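Chaperone SycD (Chlamydia pneumoniae, PDB 4NRH) forms a complex with CopN and, as an LcrH/SycD-family chaperone, probably helps direct translocator secretion by the type III system. Local coordinates at residues S103-E108 and H115-T120. Sequence-based numbering, arbitrary orientation.
Sequences SLHMSE and HAYGVT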
loop_
_atom_site.group_PDB
_atom_site.type_symbol
_atom_site.label_atom_id
_atom_site.label_comp_id
_atom_site.label_asym_id
_atom_site.label_seq_id
_atom_site.Cartn_x
_atom_site.Cartn_y
_atom_site.Cartn_z
ATOM N N SER D 103 26.557 5.296 1.472
ATOM C CA SER D 103 25.781 6.289 0.738
ATOM C C SER D 103 25.246 7.372 1.668
ATOM O O SER D 103 25.294 8.560 1.345
ATOM C CB SER D 103 24.627 5.617 -0.007
ATOM O OG SER D 103 25.110 4.773 -1.039
ATOM N N LEU D 104 24.737 6.956 2.823
ATOM C CA LEU D 104 24.281 7.891 3.846
ATOM C C LEU D 104 25.449 8.710 4.385
ATOM O O LEU D 104 25.308 9.899 4.673
ATOM C CB LEU D 104 23.583 7.146 4.987
ATOM C CG LEU D 104 22.264 6.450 4.648
ATOM C CD1 LEU D 104 21.895 5.443 5.727
ATOM C CD2 LEU D 104 21.150 7.470 4.456
ATOM N N HIS D 105 26.600 8.058 4.527
ATOM C CA HIS D 105 27.825 8.714 4.975
ATOM C C HIS D 105 28.200 9.851 4.025
ATOM O O HIS D 105 28.452 10.976 4.459
ATOM C CB HIS D 105 28.965 7.691 5.074
ATOM C CG HIS D 105 30.218 8.221 5.703
ATOM N ND1 HIS D 105 31.169 7.395 6.264
ATOM C CD2 HIS D 105 30.678 9.485 5.863
ATOM C CE1 HIS D 105 32.159 8.126 6.741
ATOM N NE2 HIS D 105 31.887 9.398 6.510
ATOM N N MET D 106 28.231 9.551 2.730
ATOM C CA MET D 106 28.560 10.547 1.717
ATOM C C MET D 106 27.498 11.642 1.642
ATOM O O MET D 106 27.774 12.756 1.198
ATOM C CB MET D 106 28.723 9.883 0.348
ATOM C CG MET D 106 29.871 8.889 0.266
ATOM S SD MET D 106 31.467 9.623 0.667
ATOM C CE MET D 106 31.558 10.936 -0.549
ATOM N N SER D 107 26.284 11.317 2.077
ATOM C CA SER D 107 25.183 12.274 2.086
ATOM C C SER D 107 25.153 13.076 3.383
ATOM O O SER D 107 24.275 13.917 3.579
ATOM C CB SER D 107 23.848 11.556 1.887
ATOM O OG SER D 107 23.776 10.953 0.608
ATOM N N GLU D 108 26.110 12.791 4.264
ATOM C CA GLU D 108 26.223 13.442 5.570
ATOM C C GLU D 108 24.999 13.175 6.443
ATOM O O GLU D 108 24.652 13.981 7.304
ATOM C CB GLU D 108 26.451 14.951 5.423
ATOM C CG GLU D 108 27.767 15.319 4.757
ATOM C CD GLU D 108 27.968 16.817 4.652
ATOM O OE1 GLU D 108 27.364 17.559 5.456
ATOM O OE2 GLU D 108 28.742 17.254 3.775
ATOM N N HIS D 115 23.688 3.621 12.032
ATOM C CA HIS D 115 22.811 2.468 12.204
ATOM C C HIS D 115 23.105 1.373 11.183
ATOM O O HIS D 115 23.158 0.193 11.528
ATOM C CB HIS D 115 21.344 2.890 12.106
ATOM C CG HIS D 115 20.386 1.743 12.126
ATOM N ND1 HIS D 115 19.640 1.374 11.024
ATOM C CD2 HIS D 115 20.053 0.874 13.110
ATOM C CE1 HIS D 115 18.889 0.334 11.332
ATOM N NE2 HIS D 115 19.120 0.009 12.594
ATOM N N ALA D 116 23.294 1.772 9.928
ATOM C CA ALA D 116 23.569 0.824 8.854
ATOM C C ALA D 116 24.915 0.135 9.061
ATOM O O ALA D 116 25.046 -1.071 8.840
ATOM C CB ALA D 116 23.530 1.526 7.504
ATOM N N TYR D 117 25.914 0.909 9.479
ATOM C CA TYR D 117 27.228 0.362 9.808
ATOM C C TYR D 117 27.141 -0.624 10.970
ATOM O O TYR D 117 27.799 -1.666 10.964
ATOM C CB TYR D 117 28.209 1.485 10.154
ATOM C CG TYR D 117 28.674 2.297 8.966
ATOM C CD1 TYR D 117 28.804 1.719 7.710
ATOM C CD2 TYR D 117 28.995 3.642 9.105
ATOM C CE1 TYR D 117 29.235 2.459 6.624
ATOM C CE2 TYR D 117 29.427 4.388 8.026
ATOM C CZ TYR D 117 29.546 3.794 6.789
ATOM O OH TYR D 117 29.975 4.540 5.716
ATOM N N GLY D 118 26.328 -0.283 11.965
ATOM C CA GLY D 118 26.145 -1.127 13.133
ATOM C C GLY D 118 25.526 -2.468 12.793
ATOM O O GLY D 118 25.917 -3.497 13.342
ATOM N N VAL D 119 24.556 -2.455 11.883
ATOM C CA VAL D 119 23.919 -3.686 11.432
ATOM C C VAL D 119 24.909 -4.540 10.643
ATOM O O VAL D 119 24.955 -5.761 10.800
ATOM C CB VAL D 119 22.681 -3.395 10.562
ATOM C CG1 VAL D 119 22.159 -4.675 9.931
ATOM C CG2 VAL D 119 21.596 -2.730 11.395
ATOM N N THR D 120 25.707 -3.883 9.804
ATOM C CA THR D 120 26.741 -4.559 9.027
ATOM C C THR D 120 27.693 -5.314 9.950
ATOM O O THR D 120 28.095 -6.440 9.657
ATOM C CB THR D 120 27.546 -3.565 8.164
ATOM O OG1 THR D 120 26.649 -2.784 7.366
ATOM C CG2 THR D 120 28.512 -4.308 7.253
#
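Two aromatic side chains, H105 and Y117, meet edge to edge rather than face to face: the phenol oxygen of Y117 lies in the plane of the imidazole, and ND1 of H105 lies near the plane of the tyrosine ring. Within segment 115-120, one face of the H115 ring takes CG2 of V119, offset toward the rim. The side chains of H105 and Y117 cross at roughly a right angle. A single hydrogen bond joins them, ND1 of H105 standing 3.1 Å from OH of Y117; at 147° it is somewhat bent, and either atom could be the donor. The same hydroxyl rests 3.4 Å from CB of H105, adding a van der Waals contact at the root of the ring. The imidazole reaches the phenol because chi1 of H105, at -172°, swings CG away from the backbone N and beside the carbonyl carbon; together the two side chains bridge the 9.7 Å between CA of H105 and CA of Y117.

T120 folds its hydroxyl back onto its own helix, OG1 lying 2.8 Å from O of A116, an acceptor that T120 N reaches from the opposite face. Beyond the last turn of the first helix E108, with positive phi, closes it in a Schellman motif, while OG of S107 bonds to O of S103.

The example illustrates how a tetratricopeptide repeat joins its two helices, here 94-106 and 110-123, across a short turn. W97 packs against A116, V119 and T120 farther along this hairpin. Helix 76-89 meets S103 and S107 through F83, Y76 and I80, whereas helix 129-140 brings C137 against both H105 and Y117, setting their bond beside the next helix of the superhelical array.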